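PDB 2PFZ: putative exported protein from Bordetella pertussis Tohama I, which binds pyroglutamic acid as an extracytoplasmic solute receptor, probably delivering it to a tripartite ATP-independent periplasmic transporter. Local coordinates for residues A[63-66]-A[67-70]; A[93-96]-A[97-100]; A[293-296]-A[297-301]. All blocks are in the same frame, centred on the assembly; numbering follows the deposited sequence.

Contact 1. Residues A[63-66]-A[67-70]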
loop_
_atom_site.group_PDB
_atom_site.type_symbol
_atom_site.label_atom_id
_atom_site.label_comp_id
_atom_site.label_asym_id
_atom_site.label_seq_id
_atom_site.Cartn_x
_atom_site.Cartn_y
_atom_site.Cartn_z
ATOM N N GLU A 63 -11.144 0.339 2.253
ATOM C CA GLU A 63 -9.734 0.616 1.971
ATOM C C GLU A 63 -9.026 -0.640 1.441
ATOM O O GLU A 63 -9.087 -1.730 2.068
ATOM C CB GLU A 63 -9.024 1.108 3.232
ATOM C CG GLU A 63 -7.622 1.606 2.901
ATOM C CD GLU A 63 -6.655 1.514 4.036
ATOM O OE1 GLU A 63 -6.657 0.495 4.791
ATOM O OE2 GLU A 63 -5.853 2.464 4.130
ATOM N N ILE A 64 -8.374 -0.500 0.289
ATOM C CA ILE A 64 -7.604 -1.594 -0.292
ATOM C C ILE A 64 -6.132 -1.180 -0.464
ATOM O O ILE A 64 -5.811 0.004 -0.382
ATOM C CB ILE A 64 -8.134 -2.047 -1.688
ATOM C CG1 ILE A 64 -8.114 -0.888 -2.699
ATOM C CG2 ILE A 64 -9.532 -2.737 -1.602
ATOM C CD1 ILE A 64 -7.932 -1.350 -4.130
ATOM N N LEU A 65 -5.267 -2.170 -0.679
ATOM C CA LEU A 65 -3.888 -1.967 -1.104
ATOM C C LEU A 65 -3.920 -2.236 -2.591
ATOM O O LEU A 65 -4.260 -3.359 -3.005
ATOM C CB LEU A 65 -2.976 -3.010 -0.459
ATOM C CG LEU A 65 -1.516 -3.000 -0.918
ATOM C CD1 LEU A 65 -0.830 -1.797 -0.343
ATOM C CD2 LEU A 65 -0.845 -4.332 -0.508
ATOM N N LEU A 66 -3.583 -1.236 -3.400
ATOM C CA LEU A 66 -3.770 -1.378 -4.858
ATOM C C LEU A 66 -3.086 -2.623 -5.396
ATOM O O LEU A 66 -3.667 -3.367 -6.188
ATOM C CB LEU A 66 -3.252 -0.145 -5.605
ATOM C CG LEU A 66 -3.972 1.175 -5.325
ATOM C CD1 LEU A 66 -3.235 2.365 -5.910
ATOM C CD2 LEU A 66 -5.394 1.091 -5.850
ATOM N N THR A 67 -1.835 -2.835 -4.994
ATOM C CA THR A 67 -1.043 -3.949 -5.516
ATOM C C THR A 67 -1.585 -5.353 -5.190
ATOM O O THR A 67 -1.162 -6.316 -5.806
ATOM C CB THR A 67 0.480 -3.840 -5.157
ATOM O OG1 THR A 67 0.654 -3.542 -3.763
ATOM C CG2 THR A 67 1.157 -2.772 -6.012
ATOM N N ASN A 68 -2.507 -5.474 -4.228
ATOM C CA ASN A 68 -3.165 -6.764 -4.004
ATOM C C ASN A 68 -3.937 -7.218 -5.231
ATOM O O ASN A 68 -4.263 -8.418 -5.365
ATOM C CB ASN A 68 -4.120 -6.724 -2.813
ATOM C CG ASN A 68 -3.464 -7.114 -1.510
ATOM O OD1 ASN A 68 -3.929 -6.712 -0.422
ATOM N ND2 ASN A 68 -2.407 -7.929 -1.591
ATOM N N PHE A 69 -4.222 -6.268 -6.131
ATOM C CA PHE A 69 -5.092 -6.535 -7.268
ATOM C C PHE A 69 -4.361 -6.557 -8.608
ATOM O O PHE A 69 -4.970 -6.566 -9.676
ATOM C CB PHE A 69 -6.341 -5.613 -7.167
ATOM C CG PHE A 69 -7.051 -5.802 -5.867
ATOM C CD1 PHE A 69 -7.899 -6.898 -5.683
ATOM C CD2 PHE A 69 -6.756 -5.001 -4.771
ATOM C CE1 PHE A 69 -8.480 -7.153 -4.460
ATOM C CE2 PHE A 69 -7.352 -5.234 -3.537
ATOM C CZ PHE A 69 -8.208 -6.308 -3.373
ATOM N N ALA A 70 -3.034 -6.698 -8.528
ATOM C CA ALA A 70 -2.153 -6.704 -9.700
ATOM C C ALA A 70 -2.484 -7.794 -10.712
ATOM O O ALA A 70 -2.291 -7.597 -11.930
ATOM C CB ALA A 70 -0.673 -6.780 -9.273
HETATM O O HOH W 1 -6.293 -4.845 0.074
#
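With CG swung to the side of the backbone N (chi1 -56°), the ring of F69 folds back against I64, whose CG1 is wedged between its own N and carbonyl carbon (chi1 59°). Atom CE2 of F69 lies 3.8 Å from CB of I64, and CG2 and CD1 of the isoleucine close round the same side of the ring. The turn that permits this follows the end of strand 61-65. N68 N donates to L65 O at 3.0 Å, and F69 N reaches L66 O over the same length; both are i to i+3 bonds of a 3-10 turn. T67 OG1 crosses the L65 side chain at a slant, 3.6 Å from its CG. N68 meets the side chain of L65 at about a right angle, and its OD1 takes a bond from a water, 3.1 Å from its oxygen, which in turn accepts from L65 N. The other end of the N68 amide, ND2, donates to the carbonyl oxygen of Y144, a residue of the pyroglutamate pocket. With both ends of its amide engaged, N68 is probably fixed in rotation, tying the end of the strand to the pocket wall near which the side chain of L65 lies.

Contact 2. Residues A[93-96]-A[97-100]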
loop_
_atom_site.group_PDB
_atom_site.type_symbol
_atom_site.label_atom_id
_atom_site.label_comp_id
_atom_site.label_asym_id
_atom_site.label_seq_id
_atom_site.Cartn_x
_atom_site.Cartn_y
_atom_site.Cartn_z
ATOM N N LYS A 93 3.845 11.879 -8.009
ATOM C CA LYS A 93 3.773 12.052 -9.464
ATOM C C LYS A 93 3.370 10.781 -10.204
ATOM O O LYS A 93 2.599 10.836 -11.171
ATOM C CB LYS A 93 5.099 12.598 -9.973
ATOM C CG LYS A 93 5.312 14.010 -9.457
ATOM C CD LYS A 93 6.650 14.601 -9.764
ATOM C CE LYS A 93 6.538 16.122 -9.529
ATOM N NZ LYS A 93 7.715 16.752 -8.884
ATOM N N LEU A 94 3.849 9.629 -9.737
ATOM C CA LEU A 94 3.432 8.357 -10.336
ATOM C C LEU A 94 1.945 8.184 -10.145
ATOM O O LEU A 94 1.237 7.787 -11.051
ATOM C CB LEU A 94 4.177 7.165 -9.713
ATOM C CG LEU A 94 3.882 5.792 -10.353
ATOM C CD1 LEU A 94 4.243 5.771 -11.861
ATOM C CD2 LEU A 94 4.663 4.702 -9.586
ATOM N N TYR A 95 1.483 8.472 -8.936
ATOM C CA TYR A 95 0.057 8.443 -8.622
ATOM C C TYR A 95 -0.760 9.314 -9.577
ATOM O O TYR A 95 -1.771 8.856 -10.124
ATOM C CB TYR A 95 -0.138 8.909 -7.167
ATOM C CG TYR A 95 -1.586 9.177 -6.726
ATOM C CD1 TYR A 95 -2.673 8.463 -7.261
ATOM C CD2 TYR A 95 -1.846 10.124 -5.731
ATOM C CE1 TYR A 95 -3.998 8.709 -6.820
ATOM C CE2 TYR A 95 -3.171 10.386 -5.297
ATOM C CZ TYR A 95 -4.222 9.682 -5.849
ATOM O OH TYR A 95 -5.499 9.929 -5.367
ATOM N N GLN A 96 -0.364 10.573 -9.743
ATOM C CA GLN A 96 -1.097 11.493 -10.627
ATOM C C GLN A 96 -1.190 10.988 -12.064
ATOM O O GLN A 96 -2.236 11.109 -12.698
ATOM C CB GLN A 96 -0.475 12.891 -10.567
ATOM C CG GLN A 96 -0.635 13.581 -9.198
ATOM C CD GLN A 96 -2.068 13.563 -8.660
ATOM O OE1 GLN A 96 -2.377 12.867 -7.694
ATOM N NE2 GLN A 96 -2.933 14.344 -9.263
ATOM N N ALA A 97 -0.105 10.376 -12.549
ATOM C CA ALA A 97 -0.062 9.709 -13.856
ATOM C C ALA A 97 -1.036 8.499 -13.931
ATOM O O ALA A 97 -1.734 8.275 -14.951
ATOM C CB ALA A 97 1.359 9.255 -14.128
ATOM N N GLN A 98 -1.097 7.745 -12.839
ATOM C CA GLN A 98 -1.920 6.520 -12.762
ATOM C C GLN A 98 -3.403 6.801 -12.576
ATOM O O GLN A 98 -4.265 6.027 -13.010
ATOM C CB GLN A 98 -1.457 5.710 -11.545
ATOM C CG GLN A 98 -2.162 4.395 -11.270
ATOM C CD GLN A 98 -1.723 3.789 -9.923
ATOM O OE1 GLN A 98 -1.396 4.521 -8.988
ATOM N NE2 GLN A 98 -1.732 2.452 -9.826
ATOM N N LYS A 99 -3.681 7.902 -11.894
ATOM C CA LYS A 99 -5.005 8.147 -11.315
ATOM C C LYS A 99 -6.143 8.071 -12.347
ATOM O O LYS A 99 -7.135 7.398 -12.097
ATOM C CB LYS A 99 -5.015 9.493 -10.592
ATOM C CG LYS A 99 -6.210 9.664 -9.665
ATOM C CD LYS A 99 -6.224 11.006 -8.967
ATOM C CE LYS A 99 -7.358 11.055 -7.924
ATOM N NZ LYS A 99 -7.409 12.352 -7.157
ATOM N N PRO A 100 -6.007 8.744 -13.506
ATOM C CA PRO A 100 -7.131 8.687 -14.463
ATOM C C PRO A 100 -7.460 7.262 -14.932
ATOM O O PRO A 100 -8.636 6.907 -15.141
ATOM C CB PRO A 100 -6.649 9.560 -15.641
ATOM C CG PRO A 100 -5.546 10.415 -15.064
ATOM C CD PRO A 100 -4.896 9.581 -14.013
HETATM O O HOH W 2 -4.935 13.269 -6.022
#
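The aliphatic chain of K99 runs obliquely past CE1 of the Y95 ring, one helical turn earlier, and on to the hydroxyl. Atom CG of K99 is 3.7 Å from CE1 of Y95, and further along CE of the lysine comes to 3.4 Å from the tyrosine OH. This path needs an extended lysine: CG stands opposite the backbone N (chi1 -165°) and the chain is extended beyond CG, which carries NZ out beyond the ring. The phenol oxygen itself is hydrogen-bonded to E236 OE1, so the aromatic group is held at its outer end by the long helix 222-256. Q96 comes to the same ring from another direction. Its chain bends at chi2 (-50°) and sets OE1 over one face of Y95, 3.4 Å above the plane and displaced toward the rim. A water joins the two polar ends, donating to Q96 OE1 and accepting from K99 NZ at 2.9 Å.

These residues belong to helix 88-107 of the DctP-type solute-binding fold, where regular i to i+4 bonds run until a proline interrupts them. A97 N bonds to K93 O nearly straight (163°), and Q98 N donates to L94 O at 2.9 Å, whereas the bond from K99 N to Y95 O is weak. P100 has no N-H to offer; its CD instead lies 3.3 Å from Q96 O, and the helix is kinked there.

Q98 leaves the helix in another direction, its chain extended. Its amide is gripped at both ends, NE2 by the carbonyl oxygen of V75 and OE1 by NZ of K207, while the small A97 side chain packs on A297 and Y298 of helix 289-299.

Contact 3. Residues A[293-296]-A[297-301]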
loop_
_atom_site.group_PDB
_atom_site.type_symbol
_atom_site.label_atom_id
_atom_site.label_comp_id
_atom_site.label_asym_id
_atom_site.label_seq_id
_atom_site.Cartn_x
_atom_site.Cartn_y
_atom_site.Cartn_z
ATOM N N ALA A 293 1.010 4.951 -21.879
ATOM C CA ALA A 293 0.474 6.271 -21.589
ATOM C C ALA A 293 0.778 6.666 -20.154
ATOM O O ALA A 293 1.165 7.804 -19.909
ATOM C CB ALA A 293 -1.026 6.332 -21.853
ATOM N N MET A 294 0.603 5.735 -19.220
ATOM C CA MET A 294 0.861 6.023 -17.804
ATOM C C MET A 294 2.327 6.354 -17.616
ATOM O O MET A 294 2.673 7.330 -16.975
ATOM C CB MET A 294 0.469 4.838 -16.925
ATOM C CG MET A 294 -1.046 4.771 -16.673
ATOM S SD MET A 294 -1.572 3.433 -15.603
ATOM C CE MET A 294 -2.139 2.250 -16.830
ATOM N N ILE A 295 3.192 5.536 -18.198
ATOM C CA ILE A 295 4.616 5.737 -17.996
ATOM C C ILE A 295 5.079 7.055 -18.643
ATOM O O ILE A 295 5.893 7.777 -18.062
ATOM C CB ILE A 295 5.425 4.464 -18.399
ATOM C CG1 ILE A 295 6.480 4.117 -17.332
ATOM C CG2 ILE A 295 5.943 4.558 -19.814
ATOM C CD1 ILE A 295 5.852 3.581 -16.008
ATOM N N ASP A 296 4.530 7.390 -19.814
ATOM C CA ASP A 296 4.829 8.670 -20.449
ATOM C C ASP A 296 4.392 9.839 -19.592
ATOM O O ASP A 296 5.180 10.769 -19.382
ATOM C CB ASP A 296 4.241 8.775 -21.866
ATOM C CG ASP A 296 4.926 7.839 -22.871
ATOM O OD1 ASP A 296 5.986 7.235 -22.573
ATOM O OD2 ASP A 296 4.414 7.716 -23.992
ATOM N N ALA A 297 3.161 9.786 -19.059
ATOM C CA ALA A 297 2.671 10.863 -18.181
ATOM C C ALA A 297 3.513 11.003 -16.928
ATOM O O ALA A 297 3.750 12.109 -16.462
ATOM C CB ALA A 297 1.191 10.665 -17.807
ATOM N N TYR A 298 3.971 9.877 -16.378
ATOM C CA TYR A 298 4.825 9.918 -15.192
ATOM C C TYR A 298 6.173 10.580 -15.507
ATOM O O TYR A 298 6.719 11.351 -14.700
ATOM C CB TYR A 298 5.047 8.502 -14.672
ATOM C CG TYR A 298 6.117 8.374 -13.618
ATOM C CD1 TYR A 298 6.021 9.079 -12.413
ATOM C CD2 TYR A 298 7.227 7.556 -13.818
ATOM C CE1 TYR A 298 7.008 8.973 -11.437
ATOM C CE2 TYR A 298 8.223 7.443 -12.839
ATOM C CZ TYR A 298 8.095 8.151 -11.656
ATOM O OH TYR A 298 9.050 8.061 -10.660
ATOM N N ARG A 299 6.705 10.242 -16.674
ATOM C CA ARG A 299 8.016 10.726 -17.076
ATOM C C ARG A 299 7.980 12.191 -17.489
ATOM O O ARG A 299 9.030 12.823 -17.546
ATOM C CB ARG A 299 8.618 9.849 -18.183
ATOM C CG ARG A 299 9.008 8.481 -17.680
ATOM C CD ARG A 299 9.607 7.608 -18.764
ATOM N NE ARG A 299 9.994 6.334 -18.174
ATOM C CZ ARG A 299 10.116 5.183 -18.827
ATOM N NH1 ARG A 299 9.894 5.111 -20.143
ATOM N NH2 ARG A 299 10.469 4.098 -18.151
ATOM N N LYS A 300 6.779 12.717 -17.741
ATOM C CA LYS A 300 6.568 14.130 -18.087
ATOM C C LYS A 300 6.464 15.025 -16.862
ATOM O O LYS A 300 6.515 16.241 -16.969
ATOM C CB LYS A 300 5.269 14.317 -18.857
ATOM C CG LYS A 300 5.268 13.954 -20.333
ATOM C CD LYS A 300 3.798 13.983 -20.768
ATOM C CE LYS A 300 3.578 13.944 -22.274
ATOM N NZ LYS A 300 2.147 14.267 -22.512
ATOM N N GLN A 301 6.275 14.448 -15.693
ATOM C CA GLN A 301 6.104 15.291 -14.514
ATOM C C GLN A 301 7.418 15.748 -13.900
ATOM O O GLN A 301 8.457 15.091 -14.041
ATOM C CB GLN A 301 5.221 14.602 -13.498
ATOM C CG GLN A 301 3.835 14.464 -14.043
ATOM C CD GLN A 301 2.933 13.799 -13.101
ATOM O OE1 GLN A 301 2.785 12.581 -13.144
ATOM N NE2 GLN A 301 2.318 14.581 -12.213
ATOM O OXT GLN A 301 7.453 16.796 -13.263
#
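I295 and R299 meet one turn apart, the exposed arginine covering the buried isoleucine with a face of its guanidinium: CG1 of I295 stands 4.0 Å above the plane, over its centre. CG2 of I295 lies over the same face, 4.0 Å from NH1 of R299. The arginine reaches this position by leaving its backbone on the N side (chi1 -70°) and then running straight from CG to NE, so that its own CG brushes I295 O at 3.2 Å. Both side chains also touch L280 of helix 266-287. The buried M294 and I295 are enclosed by neighbouring residues, M294 by V75, L78 and F101, and I295 by L78 as well. Y298 turns away from this turn of helix to lie on A90 and L94, its hydroxyl bonded to the carbonyl oxygen of L84.

R299, K300 and the partly exposed D296 make up the solvent side. D296 OD1 bonds to Q292 NE2 one turn earlier and stays 5.1 Å from R299 NH1, so the opposite charges probably attract only at a distance. K300 extends from the helix with CG 3.3 Å from D296 O.

Along the backbone, R299 N to I295 O is a sound bond of 2.9 Å (149°), while K300 N to D296 O is weak and bent to 126°. Strong i to i+4 bonding that weakens over the last residues, with apolar groups on one side and charged ones on the other, is the pattern of an amphipathic C-terminal helix packed on the surface of a globular domain.

How the contacts relate
The three contacts come in series along the chain and step outward from its middle, their centres about 7, 15 and 21 Å from the chain centre. Contact 1 spans the end of strand 61-65, an outermost strand of the three-stranded antiparallel sheet, and the turn after it, close to the bound pyroglutamate. Contact 2, on helix 88-107, touches it through L66 CD1 and Q98 OE1, 4.2 Å apart, their centres about 15 Å from each other. Contact 3 has its centre about 8 Å from that of contact 2, where helices 88-107 and 289-299 touch. Contacts 1 and 3 do not touch. Helix 88-107 thus lies between, touching both the C-terminal helix and the turn after strand 61-65.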